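Local coordinates for protein ubiquitin-conjugating enzyme E2, putative (Trypanosoma cruzi, PDB 4DS2) that is a putative ubiquitin-conjugating (E2) enzyme that probably carries activated ubiquitin as a thioester and helps pass it on to substrate proteins, at residues 93-98 / 145-150. Numbering follows the deposited sequence.
Sequences PVYSPL and PEARHY
Leu98 N donates to Ser96 OG at 2.8 Å, an ST turn that helps shape the bend of 93-98 against which Ala147 packs, its CB 3.4 Å from Ser96 C. Arg148 lays its guanidinium group across the ring of Pro97, each terminal nitrogen held by a partner: NH1 by a salt bridge with Asp142, NH2 by a hydrogen bond with the carbonyl oxygen of Tyr135. Pro97 CB lies over one face of the guanidinium, nearer its rim than its middle, 3.7 Å from Arg148 NH1, and Leu98 CD2 approaches at the edge, 4.3 Å from the same nitrogen. Bends at chi2 (62°) and chi3 (69°) fold the arginine back over the proline. Arginine suits the place because its flat face accepts an apolar neighbour while its rim serves polar partners; proline supplies a compact apolar ring to lie under that face.

One residue earlier in the helix, Ala147 also sets its CB beneath one face of the Tyr95 ring, 3.9 Å from CZ. The small methyl lets helix and loop come close, with the CA atoms of Pro97 and Ala147 4.7 Å apart. Tyr95, with CG anti to the backbone N (chi1 -174°), reaches across the helix, its OH coming to 3.6 Å from Ala147 CA and also meeting Tyr150 CB. Tyrosine fits here by offering a ring face to the methyl while its hydroxyl hydrogen-bonds Arg161. No hydrogen bond links the two segments directly.

This contact joins the loop following strand 87-90, the last strand of the antiparallel E2 sheet, to the start of helix 145-153. Backbone hydrogen bonds between Pro97 and Val143 and between Pro97 and Asn144 tie the loop to the lead-in of that helix, and Tyr150 continues the packing onto helix 155-162.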
ATOM      1  N   PRO A  93       9.877   2.081   6.838  1.00 48.28           N
ATOM      2  CA  PRO A  93       9.602   3.523   6.825  1.00 47.48           C
ATOM      3  C   PRO A  93       9.620   4.073   5.400  1.00 46.25           C
ATOM      4  O   PRO A  93      10.324   3.532   4.528  1.00 47.28           O
ATOM      5  CB  PRO A  93      10.735   4.128   7.657  1.00 48.84           C
ATOM      6  CG  PRO A  93      11.818   3.107   7.633  1.00 50.31           C
ATOM      7  CD  PRO A  93      11.109   1.771   7.572  1.00 49.77           C
ATOM      8  N   VAL A  94       8.787   5.096   5.193  1.00 45.19           N
ATOM      9  CA  VAL A  94       8.554   5.766   3.906  1.00 43.17           C
ATOM     10  C   VAL A  94       8.342   7.262   4.217  1.00 42.94           C
ATOM     11  O   VAL A  94       7.446   7.619   5.023  1.00 37.99           O
ATOM     12  CB  VAL A  94       7.308   5.208   3.154  1.00 43.00           C
ATOM     13  CG1 VAL A  94       7.153   5.877   1.783  1.00 41.63           C
ATOM     14  CG2 VAL A  94       7.397   3.693   3.009  1.00 45.83           C
ATOM     15  N   TYR A  95       9.197   8.129   3.640  1.00 41.94           N
ATOM     16  CA  TYR A  95       8.988   9.561   3.786  1.00 40.87           C
ATOM     17  C   TYR A  95       7.900   9.937   2.776  1.00 39.62           C
ATOM     18  O   TYR A  95       8.027   9.697   1.589  1.00 38.65           O
ATOM     19  CB  TYR A  95      10.285  10.359   3.603  1.00 42.44           C
ATOM     20  CG  TYR A  95      10.143  11.845   3.889  1.00 42.37           C
ATOM     21  CD1 TYR A  95      10.017  12.305   5.196  1.00 43.42           C
ATOM     22  CD2 TYR A  95      10.103  12.791   2.846  1.00 41.52           C
ATOM     23  CE1 TYR A  95       9.869  13.666   5.465  1.00 45.08           C
ATOM     24  CE2 TYR A  95       9.967  14.161   3.101  1.00 42.65           C
ATOM     25  CZ  TYR A  95       9.844  14.602   4.417  1.00 44.13           C
ATOM     26  OH  TYR A  95       9.695  15.952   4.722  1.00 41.29           O
ATOM     27  N   SER A  96       6.802  10.500   3.280  1.00 40.48           N
ATOM     28  CA  SER A  96       5.631  10.787   2.468  1.00 36.60           C
ATOM     29  C   SER A  96       4.645  11.656   3.231  1.00 36.58           C
ATOM     30  O   SER A  96       4.536  11.539   4.466  1.00 35.80           O
ATOM     31  CB  SER A  96       4.942   9.479   2.085  1.00 35.63           C
ATOM     32  OG  SER A  96       3.596   9.696   1.685  1.00 36.34           O
ATOM     33  N   PRO A  97       3.885  12.501   2.489  1.00 36.72           N
ATOM     34  CA  PRO A  97       2.731  13.201   3.076  1.00 36.57           C
ATOM     35  C   PRO A  97       1.575  12.268   3.487  1.00 34.83           C
ATOM     36  O   PRO A  97       0.741  12.643   4.315  1.00 33.07           O
ATOM     37  CB  PRO A  97       2.247  14.102   1.931  1.00 37.62           C
ATOM     38  CG  PRO A  97       3.222  13.947   0.792  1.00 35.81           C
ATOM     39  CD  PRO A  97       3.958  12.692   1.022  1.00 35.37           C
ATOM     40  N   LEU A  98       1.536  11.074   2.892  1.00 33.41           N
ATOM     41  CA  LEU A  98       0.378  10.162   3.056  1.00 34.37           C
ATOM     42  C   LEU A  98       0.625   9.053   4.156  1.00 34.85           C
ATOM     43  O   LEU A  98      -0.309   8.378   4.626  1.00 34.02           O
ATOM     44  CB  LEU A  98      -0.058   9.614   1.666  1.00 32.11           C
ATOM     45  CG  LEU A  98      -0.489  10.595   0.531  1.00 30.96           C
ATOM     46  CD1 LEU A  98      -0.436   9.901  -0.832  1.00 29.96           C
ATOM     47  CD2 LEU A  98      -1.872  11.188   0.737  1.00 31.49           C
ATOM     48  N   PRO A 145       1.838  16.451   7.435  1.00 47.40           N
ATOM     49  CA  PRO A 145       1.809  17.741   6.750  1.00 48.71           C
ATOM     50  C   PRO A 145       3.191  18.436   6.604  1.00 51.47           C
ATOM     51  O   PRO A 145       3.350  19.303   5.742  1.00 57.07           O
ATOM     52  CB  PRO A 145       0.839  18.561   7.595  1.00 49.11           C
ATOM     53  CG  PRO A 145       0.965  17.995   8.956  1.00 50.50           C
ATOM     54  CD  PRO A 145       1.313  16.541   8.802  1.00 48.98           C
ATOM     55  N   GLU A 146       4.169  18.090   7.436  1.00 51.26           N
ATOM     56  CA  GLU A 146       5.540  18.527   7.195  1.00 50.77           C
ATOM     57  C   GLU A 146       6.073  17.970   5.870  1.00 46.93           C
ATOM     58  O   GLU A 146       6.734  18.688   5.126  1.00 47.38           O
ATOM     59  CB  GLU A 146       6.460  18.122   8.347  1.00 54.77           C
ATOM     60  CG  GLU A 146       6.487  19.130   9.498  1.00 60.43           C
ATOM     61  CD  GLU A 146       6.105  18.550  10.871  1.00 63.66           C
ATOM     62  OE1 GLU A 146       6.716  19.079  11.822  1.00 65.89           O
ATOM     63  OE2 GLU A 146       5.211  17.637  11.011  1.00 58.07           O
ATOM     64  N   ALA A 147       5.763  16.718   5.554  1.00 42.49           N
ATOM     65  CA  ALA A 147       6.153  16.167   4.263  1.00 42.28           C
ATOM     66  C   ALA A 147       5.412  16.853   3.076  1.00 43.12           C
ATOM     67  O   ALA A 147       5.992  17.070   2.005  1.00 42.84           O
ATOM     68  CB  ALA A 147       5.915  14.668   4.244  1.00 41.28           C
ATOM     69  N   ARG A 148       4.142  17.212   3.268  1.00 43.68           N
ATOM     70  CA  ARG A 148       3.382  17.904   2.218  1.00 44.91           C
ATOM     71  C   ARG A 148       3.953  19.302   1.950  1.00 44.40           C
ATOM     72  O   ARG A 148       4.194  19.680   0.790  1.00 43.43           O
ATOM     73  CB  ARG A 148       1.880  17.991   2.563  1.00 45.05           C
ATOM     74  CG  ARG A 148       1.051  18.829   1.585  1.00 46.06           C
ATOM     75  CD  ARG A 148       1.048  18.273   0.155  1.00 45.70           C
ATOM     76  NE  ARG A 148       0.307  17.008   0.106  1.00 45.53           N
ATOM     77  CZ  ARG A 148       0.437  16.048  -0.814  1.00 45.92           C
ATOM     78  NH1 ARG A 148      -0.267  14.911  -0.722  1.00 45.32           N
ATOM     79  NH2 ARG A 148       1.275  16.203  -1.831  1.00 48.41           N
ATOM     80  N   HIS A 149       4.168  20.053   3.021  1.00 46.28           N
ATOM     81  CA  HIS A 149       4.775  21.379   2.921  1.00 49.40           C
ATOM     82  C   HIS A 149       6.103  21.358   2.216  1.00 46.06           C
ATOM     83  O   HIS A 149       6.390  22.211   1.399  1.00 49.50           O
ATOM     84  CB  HIS A 149       4.941  21.945   4.308  1.00 52.80           C
ATOM     85  CG  HIS A 149       5.289  23.408   4.325  1.00 58.64           C
ATOM     86  ND1 HIS A 149       6.459  23.885   3.836  1.00 60.01           N
ATOM     87  CD2 HIS A 149       4.572  24.515   4.803  1.00 61.94           C
ATOM     88  CE1 HIS A 149       6.484  25.218   3.987  1.00 62.71           C
ATOM     89  NE2 HIS A 149       5.331  25.601   4.586  1.00 64.37           N
ATOM     90  N   TYR A 150       6.907  20.360   2.512  1.00 43.66           N
ATOM     91  CA  TYR A 150       8.215  20.245   1.932  1.00 45.54           C
ATOM     92  C   TYR A 150       8.180  19.877   0.435  1.00 48.83           C
ATOM     93  O   TYR A 150       8.949  20.441  -0.370  1.00 49.52           O
ATOM     94  CB  TYR A 150       9.037  19.243   2.740  1.00 43.37           C
ATOM     95  CG  TYR A 150      10.527  19.417   2.568  1.00 43.36           C
ATOM     96  CD1 TYR A 150      11.198  20.544   3.076  1.00 43.52           C
ATOM     97  CD2 TYR A 150      11.279  18.444   1.893  1.00 42.02           C
ATOM     98  CE1 TYR A 150      12.577  20.685   2.910  1.00 43.73           C
ATOM     99  CE2 TYR A 150      12.650  18.577   1.723  1.00 41.02           C
ATOM    100  CZ  TYR A 150      13.294  19.690   2.218  1.00 42.12           C
ATOM    101  OH  TYR A 150      14.661  19.779   2.027  1.00 43.19           O
TER